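Local structure of glycerophosphoryl diester phosphodiesterase (Agrobacterium tumefaciens str. C58, 3KS6) at residues A[136-141]-A[157-162]; A[35-40]-A[103-108]; A[12-17]-A[232-237]. The protein belongs to the glycerophosphoryl diester phosphodiesterase family, a branch of the TIM-barrel superfamily, and carries a bound magnesium ion. One frame throughout, in Å; residues are numbered along the deposited sequence.

Followed from the N terminus, the chain shows how a barrel brings distant residues together. Residues 12-17 come first and wait until 232-237 to find their partner, so that interaction 3 closes a loop of 214 residues and joins the chain just after the first strand to the chain just after the last. Within this span, 35-40 meet 103-108 in interaction 2, which closes before interaction 1 joins 136-141 to 157-162. The two inner contacts run in series, none crosses another, and they touch because strands 101-106 and 135-139 are neighbours in one sheet. Interaction 3 stands apart, its nearest atoms about 6 Å from interaction 2 and about 12 Å from interaction 1.

Interaction 1 of 3, residues A[136-141]-A[157-162]; sequences TFSSFL and LWLVSP
L159 lies squarely over the ring of F140 beside the C-terminal part of two parallel strands, joined through helix 142-151 in a beta-alpha-beta unit. L159 CB stands 3.5 Å from the centroid of the F140 ring and 4° off its normal, a CH-pi contact, and L159 CD1 reaches F140 CE1 at 3.6 Å. Beside this pair the backbones are tied: L159 N donates to S139 O at 2.9 Å, as L157 N does to F137 O. The bond between, S139 N to L157 O, is weak at 3.4 Å. Packing slackens toward the N-terminal end of the segments, where T136 CG2 and L157 CD2 are 4.2 Å apart. On the more open side, F140 and S161 are only partly buried; S161 N sits at the edge of the F140 ring, which W210 meets edge-to-face. A chi1 of -177° brings the indole edge of W158 to S139 O and F140 O, and NE1 donates to F140 O at 3.1 Å from above the carbonyl plane. S139 OG accepts from L141 N in an ST turn and bonds to I106 O. Beyond S139, side chains thus take over polar pairing, and the buried indole N-H has an acceptor.

Interaction 2 of 3, residues A[35-40]-A[103-108]; sequences EFDLHP and RCEIKP. With MG (magnesium ion), chain F.
C104 CA sits over one face of the F36 ring, displaced toward its rim; L38 CD2 lies at the ring edge, in plane, and F102 meets the ring edge-to-face. The sulfur of C104 approaches this ring obliquely and touches L38 CD1 at 3.5 Å, so F36, L38 and C104 form an apolar cluster on one face of the sheet. The H39 ring has P108 O at its edge, near its plane; ND1 is hydrogen-bonded to Y115 OH and NE2 to H50 O.

On the other face, adjacent parallel strands of the TIM barrel bring three carboxylates to magnesium. E35 OE2 and D37 OD1 each bind it at 2.1 Å and E105 OE1 at 2.0 Å; two waters and one atom from elsewhere complete six ligands. The metal draws D37 OD1 and E105 OE1 to 2.8 Å, their carboxylate planes 81° apart. E35 reaches the ion through a bend at chi2 (-90°), whereas E105 runs out extended. Water 2, itself a ligand of magnesium, also donates to E35 OE1 and D37 OD2, tying the two carboxylates together; water 1, outside the first shell, links R103 NE to E35 OE2. Backbone bonds hold the register, E105 N to F36 O at 2.8 Å among them.

The apolar face backs onto helix 118-128 through F118 and V122, strand 135-139 flanks 103-106, and on the metal-bearing face E35 and R103 touch T230 of strand 228-231.

Interaction 3 of 3, residues A[12-17]-A[232-237]; sequences TLEFGD and DRPTLA
E14 grips the first turn of helix 234-249 with both oxygens of its carboxylate. T235 N donates to E14 OE2 at 2.9 Å, on the syn lone pair, and T235 OG1 donates to E14 OE1 at 2.6 Å, met on the syn side but 21° out of the carboxylate plane. The E14 chain runs extended beyond CG, which carries the charged end across to the helix; the negative group at a helix N terminus would be expected to interact favourably with the helix dipole. P234 brings no N-H to share, yet its ring fits close, with P234 CD 3.2 Å from E14 OE2.

A second set of hydrogen bonds is centred on D232. L13 N donates to D232 O at 3.2 Å. T12 OG1 lies 2.9 Å from D232 OD1, the two side chains alongside each other, but the hydroxyl proton also has H8 O within reach. D232 OD1 is also hydrogen-bonded to H8 ND1, so this buried carboxylate oxygen does not depend on the unsettled T12 proton.

Van der Waals contact falls to L13. Its CG packs on D232 CB at 3.7 Å, and its CD1 sits 3.3 Å above the plane of the R233 guanidinium, toward the rim, 3.5 Å from R233 NH1. H213 O takes a hydrogen bond from that same R233 NH1.

Helix 12-15 thus meets D232 and the start of helix 234-249 just past the adjoining strands 4-8 and 228-231, the pair that closes the barrel. P234 touches S7, A237 lies on I5, F229 and T231, and L236 rests on helix 215-224.

Interaction 1 of 3, residues A[136-141]-A[157-162]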
loop_
_atom_site.group_PDB
_atom_site.type_symbol
_atom_site.label_atom_id
_atom_site.label_comp_id
_atom_site.label_asym_id
_atom_site.label_seq_id
_atom_site.Cartn_x
_atom_site.Cartn_y
_atom_site.Cartn_z
ATOM N N THR A 136 0.830 5.832 7.105
ATOM C CA THR A 136 2.206 5.527 6.670
ATOM C C THR A 136 2.208 5.670 5.156
ATOM O O THR A 136 1.262 5.249 4.494
ATOM C CB THR A 136 2.593 4.062 7.043
ATOM O OG1 THR A 136 2.847 3.990 8.451
ATOM C CG2 THR A 136 3.823 3.581 6.285
ATOM N N PHE A 137 3.272 6.242 4.598
ATOM C CA PHE A 137 3.362 6.438 3.163
ATOM C C PHE A 137 4.370 5.486 2.542
ATOM O O PHE A 137 5.428 5.219 3.111
ATOM C CB PHE A 137 3.790 7.875 2.811
ATOM C CG PHE A 137 2.776 8.908 3.210
ATOM C CD1 PHE A 137 1.742 9.250 2.344
ATOM C CD2 PHE A 137 2.878 9.550 4.426
ATOM C CE1 PHE A 137 0.822 10.215 2.700
ATOM C CE2 PHE A 137 1.930 10.515 4.810
ATOM C CZ PHE A 137 0.925 10.866 3.920
ATOM N N SER A 138 4.071 5.044 1.329
ATOM C CA SER A 138 4.960 4.119 0.624
ATOM C C SER A 138 5.059 4.561 -0.841
ATOM O O SER A 138 4.191 5.263 -1.313
ATOM C CB SER A 138 4.386 2.710 0.654
ATOM O OG SER A 138 3.143 2.633 -0.031
ATOM N N SER A 139 6.138 4.168 -1.519
ATOM C CA SER A 139 6.256 4.410 -2.959
ATOM C C SER A 139 7.365 3.574 -3.488
ATOM O O SER A 139 8.312 3.290 -2.739
ATOM C CB SER A 139 6.636 5.865 -3.228
ATOM O OG SER A 139 6.589 6.155 -4.599
ATOM N N PHE A 140 7.281 3.183 -4.769
ATOM C CA PHE A 140 8.445 2.579 -5.439
ATOM C C PHE A 140 9.446 3.644 -5.900
ATOM O O PHE A 140 10.582 3.302 -6.219
ATOM C CB PHE A 140 8.012 1.795 -6.669
ATOM C CG PHE A 140 7.417 0.456 -6.368
ATOM C CD1 PHE A 140 6.058 0.317 -6.112
ATOM C CD2 PHE A 140 8.213 -0.677 -6.315
ATOM C CE1 PHE A 140 5.505 -0.919 -5.855
ATOM C CE2 PHE A 140 7.643 -1.922 -6.035
ATOM C CZ PHE A 140 6.300 -2.025 -5.824
ATOM N N LEU A 141 9.006 4.909 -5.982
ATOM C CA LEU A 141 9.793 5.995 -6.558
ATOM C C LEU A 141 10.535 6.807 -5.513
ATOM O O LEU A 141 9.946 7.419 -4.622
ATOM C CB LEU A 141 8.943 6.923 -7.412
ATOM C CG LEU A 141 8.671 6.530 -8.875
ATOM C CD1 LEU A 141 7.947 5.224 -8.949
ATOM C CD2 LEU A 141 7.870 7.595 -9.639
ATOM N N LEU A 157 8.029 4.224 3.819
ATOM C CA LEU A 157 8.735 3.006 3.442
ATOM C C LEU A 157 8.899 2.950 1.919
ATOM O O LEU A 157 7.968 3.260 1.179
ATOM C CB LEU A 157 8.080 1.742 3.988
ATOM C CG LEU A 157 6.833 1.188 3.326
ATOM C CD1 LEU A 157 7.164 0.198 2.248
ATOM C CD2 LEU A 157 5.888 0.526 4.326
ATOM N N TRP A 158 10.092 2.523 1.508
ATOM C CA TRP A 158 10.463 2.399 0.105
ATOM C C TRP A 158 10.180 0.993 -0.361
ATOM O O TRP A 158 10.671 0.000 0.193
ATOM C CB TRP A 158 11.926 2.768 -0.080
ATOM C CG TRP A 158 12.365 2.738 -1.527
ATOM C CD1 TRP A 158 11.624 3.026 -2.616
ATOM C CD2 TRP A 158 13.675 2.401 -1.995
ATOM N NE1 TRP A 158 12.382 2.861 -3.761
ATOM C CE2 TRP A 158 13.645 2.467 -3.394
ATOM C CE3 TRP A 158 14.870 2.056 -1.353
ATOM C CZ2 TRP A 158 14.778 2.214 -4.178
ATOM C CZ3 TRP A 158 15.968 1.793 -2.118
ATOM C CH2 TRP A 158 15.928 1.880 -3.514
ATOM N N LEU A 159 9.344 0.915 -1.382
ATOM C CA LEU A 159 9.011 -0.339 -2.047
ATOM C C LEU A 159 10.062 -0.614 -3.083
ATOM O O LEU A 159 10.271 0.192 -4.026
ATOM C CB LEU A 159 7.652 -0.215 -2.716
ATOM C CG LEU A 159 6.475 0.022 -1.741
ATOM C CD1 LEU A 159 5.203 0.485 -2.500
ATOM C CD2 LEU A 159 6.239 -1.264 -0.976
ATOM N N VAL A 160 10.735 -1.743 -2.896
ATOM C CA VAL A 160 11.887 -2.156 -3.735
ATOM C C VAL A 160 11.450 -3.333 -4.611
ATOM O O VAL A 160 11.224 -4.468 -4.125
ATOM C CB VAL A 160 13.059 -2.534 -2.837
ATOM C CG1 VAL A 160 14.268 -3.050 -3.671
ATOM C CG2 VAL A 160 13.476 -1.332 -1.951
ATOM N N SER A 161 11.298 -3.075 -5.907
ATOM C CA SER A 161 10.838 -4.083 -6.852
ATOM C C SER A 161 11.865 -5.205 -7.031
ATOM O O SER A 161 13.066 -4.989 -6.813
ATOM C CB SER A 161 10.581 -3.457 -8.212
ATOM O OG SER A 161 11.805 -2.956 -8.731
ATOM N N PRO A 162 11.409 -6.402 -7.433
ATOM C CA PRO A 162 12.369 -7.482 -7.748
ATOM C C PRO A 162 13.527 -7.034 -8.674
ATOM O O PRO A 162 14.681 -7.413 -8.421
ATOM C CB PRO A 162 11.472 -8.586 -8.352
ATOM C CG PRO A 162 10.148 -8.384 -7.569
ATOM C CD PRO A 162 10.010 -6.853 -7.551
#

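Interaction 2 of 3, residues A[35-40]-A[103-108]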
loop_
_atom_site.group_PDB
_atom_site.type_symbol
_atom_site.label_atom_id
_atom_site.label_comp_id
_atom_site.label_asym_id
_atom_site.label_seq_id
_atom_site.Cartn_x
_atom_site.Cartn_y
_atom_site.Cartn_z
ATOM N N GLU A 35 -4.091 -1.045 2.764
ATOM C CA GLU A 35 -3.222 -0.466 1.748
ATOM C C GLU A 35 -4.045 0.019 0.549
ATOM O O GLU A 35 -4.980 -0.649 0.138
ATOM C CB GLU A 35 -2.134 -1.456 1.297
ATOM C CG GLU A 35 -1.025 -0.767 0.439
ATOM C CD GLU A 35 -1.283 -0.745 -1.068
ATOM O OE1 GLU A 35 -2.236 -1.361 -1.548
ATOM O OE2 GLU A 35 -0.513 -0.066 -1.794
ATOM N N PHE A 36 -3.659 1.153 -0.031
ATOM C CA PHE A 36 -4.311 1.689 -1.212
ATOM C C PHE A 36 -3.389 2.674 -1.917
ATOM O O PHE A 36 -2.431 3.177 -1.325
ATOM C CB PHE A 36 -5.634 2.381 -0.807
ATOM C CG PHE A 36 -5.427 3.500 0.175
ATOM C CD1 PHE A 36 -5.313 3.214 1.531
ATOM C CD2 PHE A 36 -5.266 4.813 -0.258
ATOM C CE1 PHE A 36 -5.088 4.198 2.438
ATOM C CE2 PHE A 36 -5.038 5.825 0.653
ATOM C CZ PHE A 36 -4.970 5.524 2.017
ATOM N N ASP A 37 -3.710 2.931 -3.183
ATOM C CA ASP A 37 -2.932 3.809 -4.068
ATOM C C ASP A 37 -3.865 4.962 -4.477
ATOM O O ASP A 37 -5.072 4.815 -4.488
ATOM C CB ASP A 37 -2.507 3.043 -5.321
ATOM C CG ASP A 37 -2.111 1.606 -5.028
ATOM O OD1 ASP A 37 -0.996 1.368 -4.486
ATOM O OD2 ASP A 37 -2.919 0.701 -5.334
ATOM N N LEU A 38 -3.290 6.097 -4.842
ATOM C CA LEU A 38 -4.074 7.301 -5.121
ATOM C C LEU A 38 -3.613 7.931 -6.414
ATOM O O LEU A 38 -2.423 7.871 -6.728
ATOM C CB LEU A 38 -3.902 8.327 -3.970
ATOM C CG LEU A 38 -4.317 7.954 -2.526
ATOM C CD1 LEU A 38 -3.968 9.102 -1.514
ATOM C CD2 LEU A 38 -5.791 7.610 -2.476
ATOM N N HIS A 39 -4.548 8.559 -7.140
ATOM C CA HIS A 39 -4.264 9.327 -8.367
ATOM C C HIS A 39 -5.084 10.615 -8.421
ATOM O O HIS A 39 -6.214 10.661 -7.914
ATOM C CB HIS A 39 -4.596 8.485 -9.604
ATOM C CG HIS A 39 -3.767 7.248 -9.725
ATOM N ND1 HIS A 39 -2.543 7.229 -10.357
ATOM C CD2 HIS A 39 -3.960 6.008 -9.227
ATOM C CE1 HIS A 39 -2.037 6.012 -10.269
ATOM N NE2 HIS A 39 -2.877 5.256 -9.586
ATOM N N PRO A 40 -4.523 11.677 -9.006
ATOM C CA PRO A 40 -5.296 12.895 -9.177
ATOM C C PRO A 40 -6.191 12.830 -10.392
ATOM O O PRO A 40 -5.841 12.147 -11.346
ATOM C CB PRO A 40 -4.213 13.945 -9.386
ATOM C CG PRO A 40 -3.105 13.197 -10.062
ATOM C CD PRO A 40 -3.157 11.817 -9.524
ATOM N N ARG A 103 -2.030 2.713 4.945
ATOM C CA ARG A 103 -0.760 2.560 4.251
ATOM C C ARG A 103 -1.052 3.105 2.822
ATOM O O ARG A 103 -1.704 2.458 1.992
ATOM C CB ARG A 103 -0.280 1.098 4.259
ATOM C CG ARG A 103 0.964 0.809 3.385
ATOM C CD ARG A 103 1.185 -0.648 3.345
ATOM N NE ARG A 103 2.149 -1.115 2.353
ATOM C CZ ARG A 103 3.250 -1.808 2.622
ATOM N NH1 ARG A 103 3.574 -2.191 3.865
ATOM N NH2 ARG A 103 3.989 -2.214 1.605
ATOM N N CYS A 104 -0.612 4.320 2.591
ATOM C CA CYS A 104 -0.929 5.064 1.384
ATOM C C CYS A 104 0.213 5.009 0.373
ATOM O O CYS A 104 1.298 5.470 0.683
ATOM C CB CYS A 104 -1.193 6.525 1.803
ATOM S SG CYS A 104 -1.520 7.648 0.438
ATOM N N GLU A 105 -0.029 4.517 -0.835
ATOM C CA GLU A 105 1.038 4.463 -1.855
ATOM C C GLU A 105 0.903 5.586 -2.852
ATOM O O GLU A 105 -0.174 5.805 -3.396
ATOM C CB GLU A 105 1.057 3.113 -2.598
ATOM C CG GLU A 105 2.324 2.942 -3.432
ATOM C CD GLU A 105 2.378 1.643 -4.206
ATOM O OE1 GLU A 105 1.673 0.663 -3.830
ATOM O OE2 GLU A 105 3.095 1.634 -5.242
ATOM N N ILE A 106 2.006 6.273 -3.080
ATOM C CA ILE A 106 2.135 7.353 -4.066
ATOM C C ILE A 106 2.672 6.750 -5.366
ATOM O O ILE A 106 3.836 6.287 -5.433
ATOM C CB ILE A 106 3.124 8.417 -3.566
ATOM C CG1 ILE A 106 2.677 8.973 -2.220
ATOM C CG2 ILE A 106 3.245 9.583 -4.593
ATOM C CD1 ILE A 106 1.253 9.606 -2.279
ATOM N N LYS A 107 1.797 6.731 -6.371
ATOM C CA LYS A 107 2.048 6.172 -7.697
ATOM C C LYS A 107 2.327 7.286 -8.709
ATOM O O LYS A 107 1.821 8.412 -8.562
ATOM C CB LYS A 107 0.797 5.415 -8.192
ATOM C CG LYS A 107 0.444 4.122 -7.463
ATOM C CD LYS A 107 1.265 2.932 -7.948
ATOM C CE LYS A 107 0.538 2.009 -8.954
ATOM N NZ LYS A 107 0.239 2.560 -10.318
ATOM N N PRO A 108 3.122 6.982 -9.751
ATOM C CA PRO A 108 3.287 7.928 -10.850
ATOM C C PRO A 108 2.174 7.780 -11.879
ATOM O O PRO A 108 1.307 6.914 -11.756
ATOM C CB PRO A 108 4.621 7.492 -11.461
ATOM C CG PRO A 108 4.567 5.953 -11.304
ATOM C CD PRO A 108 3.966 5.781 -9.936
HETATM MG MG MG F . -0.089 -0.361 -3.792
HETATM O O HOH W 1 2.013 0.160 -0.335
HETATM O O HOH W 2 -1.934 -1.380 -4.034
HETATM O O HOH W 3 0.090 8.508 -6.396
HETATM O O HOH W 4 0.426 -0.976 -5.721
#

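Interaction 3 of 3, residues A[12-17]-A[232-237]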
loop_
_atom_site.group_PDB
_atom_site.type_symbol
_atom_site.label_atom_id
_atom_site.label_comp_id
_atom_site.label_asym_id
_atom_site.label_seq_id
_atom_site.Cartn_x
_atom_site.Cartn_y
_atom_site.Cartn_z
ATOM N N THR A 12 -8.058 -7.509 -2.489
ATOM C CA THR A 12 -8.403 -7.684 -3.905
ATOM C C THR A 12 -9.078 -9.011 -4.241
ATOM O O THR A 12 -10.073 -9.044 -4.934
ATOM C CB THR A 12 -7.126 -7.552 -4.789
ATOM O OG1 THR A 12 -6.410 -6.373 -4.386
ATOM C CG2 THR A 12 -7.438 -7.450 -6.280
ATOM N N LEU A 13 -8.502 -10.092 -3.765
ATOM C CA LEU A 13 -8.938 -11.405 -4.178
ATOM C C LEU A 13 -10.151 -11.877 -3.401
ATOM O O LEU A 13 -10.655 -12.943 -3.704
ATOM C CB LEU A 13 -7.801 -12.402 -4.061
ATOM C CG LEU A 13 -6.707 -12.319 -5.128
ATOM C CD1 LEU A 13 -5.660 -13.390 -4.875
ATOM C CD2 LEU A 13 -7.310 -12.496 -6.516
ATOM N N GLU A 14 -10.587 -11.108 -2.395
ATOM C CA GLU A 14 -11.823 -11.403 -1.661
ATOM C C GLU A 14 -12.989 -10.519 -2.151
ATOM O O GLU A 14 -14.139 -10.982 -2.275
ATOM C CB GLU A 14 -11.629 -11.186 -0.150
ATOM C CG GLU A 14 -10.626 -12.152 0.473
ATOM C CD GLU A 14 -10.404 -11.988 1.966
ATOM O OE1 GLU A 14 -11.281 -11.464 2.674
ATOM O OE2 GLU A 14 -9.333 -12.442 2.434
ATOM N N PHE A 15 -12.706 -9.244 -2.431
ATOM C CA PHE A 15 -13.756 -8.250 -2.674
ATOM C C PHE A 15 -13.631 -7.402 -3.933
ATOM O O PHE A 15 -14.427 -6.448 -4.114
ATOM C CB PHE A 15 -13.785 -7.275 -1.503
ATOM C CG PHE A 15 -13.821 -7.945 -0.174
ATOM C CD1 PHE A 15 -14.934 -8.629 0.231
ATOM C CD2 PHE A 15 -12.735 -7.873 0.674
ATOM C CE1 PHE A 15 -14.962 -9.269 1.462
ATOM C CE2 PHE A 15 -12.769 -8.488 1.917
ATOM C CZ PHE A 15 -13.875 -9.188 2.303
ATOM N N GLY A 16 -12.644 -7.704 -4.770
ATOM C CA GLY A 16 -12.383 -6.886 -5.927
ATOM C C GLY A 16 -11.353 -5.846 -5.586
ATOM O O GLY A 16 -11.046 -5.606 -4.414
ATOM N N ASP A 17 -10.849 -5.195 -6.625
ATOM C CA ASP A 17 -9.750 -4.264 -6.492
ATOM C C ASP A 17 -10.220 -2.868 -6.074
ATOM O O ASP A 17 -10.903 -2.173 -6.827
ATOM C CB ASP A 17 -9.019 -4.224 -7.827
ATOM C CG ASP A 17 -7.696 -3.452 -7.780
ATOM O OD1 ASP A 17 -7.608 -2.381 -7.142
ATOM O OD2 ASP A 17 -6.750 -3.938 -8.434
ATOM N N ASP A 232 -3.614 -9.770 -0.562
ATOM C CA ASP A 232 -4.916 -9.775 -1.224
ATOM C C ASP A 232 -5.915 -10.711 -0.553
ATOM O O ASP A 232 -7.074 -10.752 -0.984
ATOM C CB ASP A 232 -4.789 -10.206 -2.700
ATOM C CG ASP A 232 -4.304 -9.103 -3.594
ATOM O OD1 ASP A 232 -4.336 -7.921 -3.181
ATOM O OD2 ASP A 232 -3.921 -9.442 -4.742
ATOM N N ARG A 233 -5.472 -11.452 0.479
ATOM C CA ARG A 233 -6.341 -12.379 1.219
ATOM C C ARG A 233 -6.251 -12.124 2.739
ATOM O O ARG A 233 -5.762 -12.974 3.504
ATOM C CB ARG A 233 -5.977 -13.832 0.884
ATOM C CG ARG A 233 -6.329 -14.229 -0.561
ATOM C CD ARG A 233 -6.335 -15.759 -0.723
ATOM N NE ARG A 233 -6.786 -16.235 -2.052
ATOM C CZ ARG A 233 -6.013 -16.460 -3.124
ATOM N NH1 ARG A 233 -4.701 -16.209 -3.112
ATOM N NH2 ARG A 233 -6.555 -16.926 -4.251
ATOM N N PRO A 234 -6.723 -10.956 3.161
ATOM C CA PRO A 234 -6.617 -10.549 4.553
ATOM C C PRO A 234 -7.303 -11.509 5.528
ATOM O O PRO A 234 -6.794 -11.746 6.623
ATOM C CB PRO A 234 -7.285 -9.174 4.559
ATOM C CG PRO A 234 -8.198 -9.159 3.321
ATOM C CD PRO A 234 -7.368 -9.907 2.337
ATOM N N THR A 235 -8.422 -12.085 5.113
ATOM C CA THR A 235 -9.173 -12.996 5.975
ATOM C C THR A 235 -8.312 -14.222 6.274
ATOM O O THR A 235 -8.158 -14.606 7.420
ATOM C CB THR A 235 -10.530 -13.341 5.341
ATOM O OG1 THR A 235 -11.312 -12.128 5.174
ATOM C CG2 THR A 235 -11.283 -14.345 6.224
ATOM N N LEU A 236 -7.682 -14.781 5.241
ATOM C CA LEU A 236 -6.763 -15.915 5.374
ATOM C C LEU A 236 -5.543 -15.556 6.168
ATOM O O LEU A 236 -5.105 -16.328 7.002
ATOM C CB LEU A 236 -6.348 -16.443 3.981
ATOM C CG LEU A 236 -5.280 -17.558 3.956
ATOM C CD1 LEU A 236 -5.818 -18.823 4.656
ATOM C CD2 LEU A 236 -4.805 -17.862 2.538
ATOM N N ALA A 237 -4.988 -14.378 5.924
ATOM C CA ALA A 237 -3.803 -13.940 6.627
ATOM C C ALA A 237 -4.071 -13.841 8.131
ATOM O O ALA A 237 -3.229 -14.228 8.929
ATOM C CB ALA A 237 -3.322 -12.582 6.099
HETATM O O HOH W 5 -9.097 -14.837 2.118
#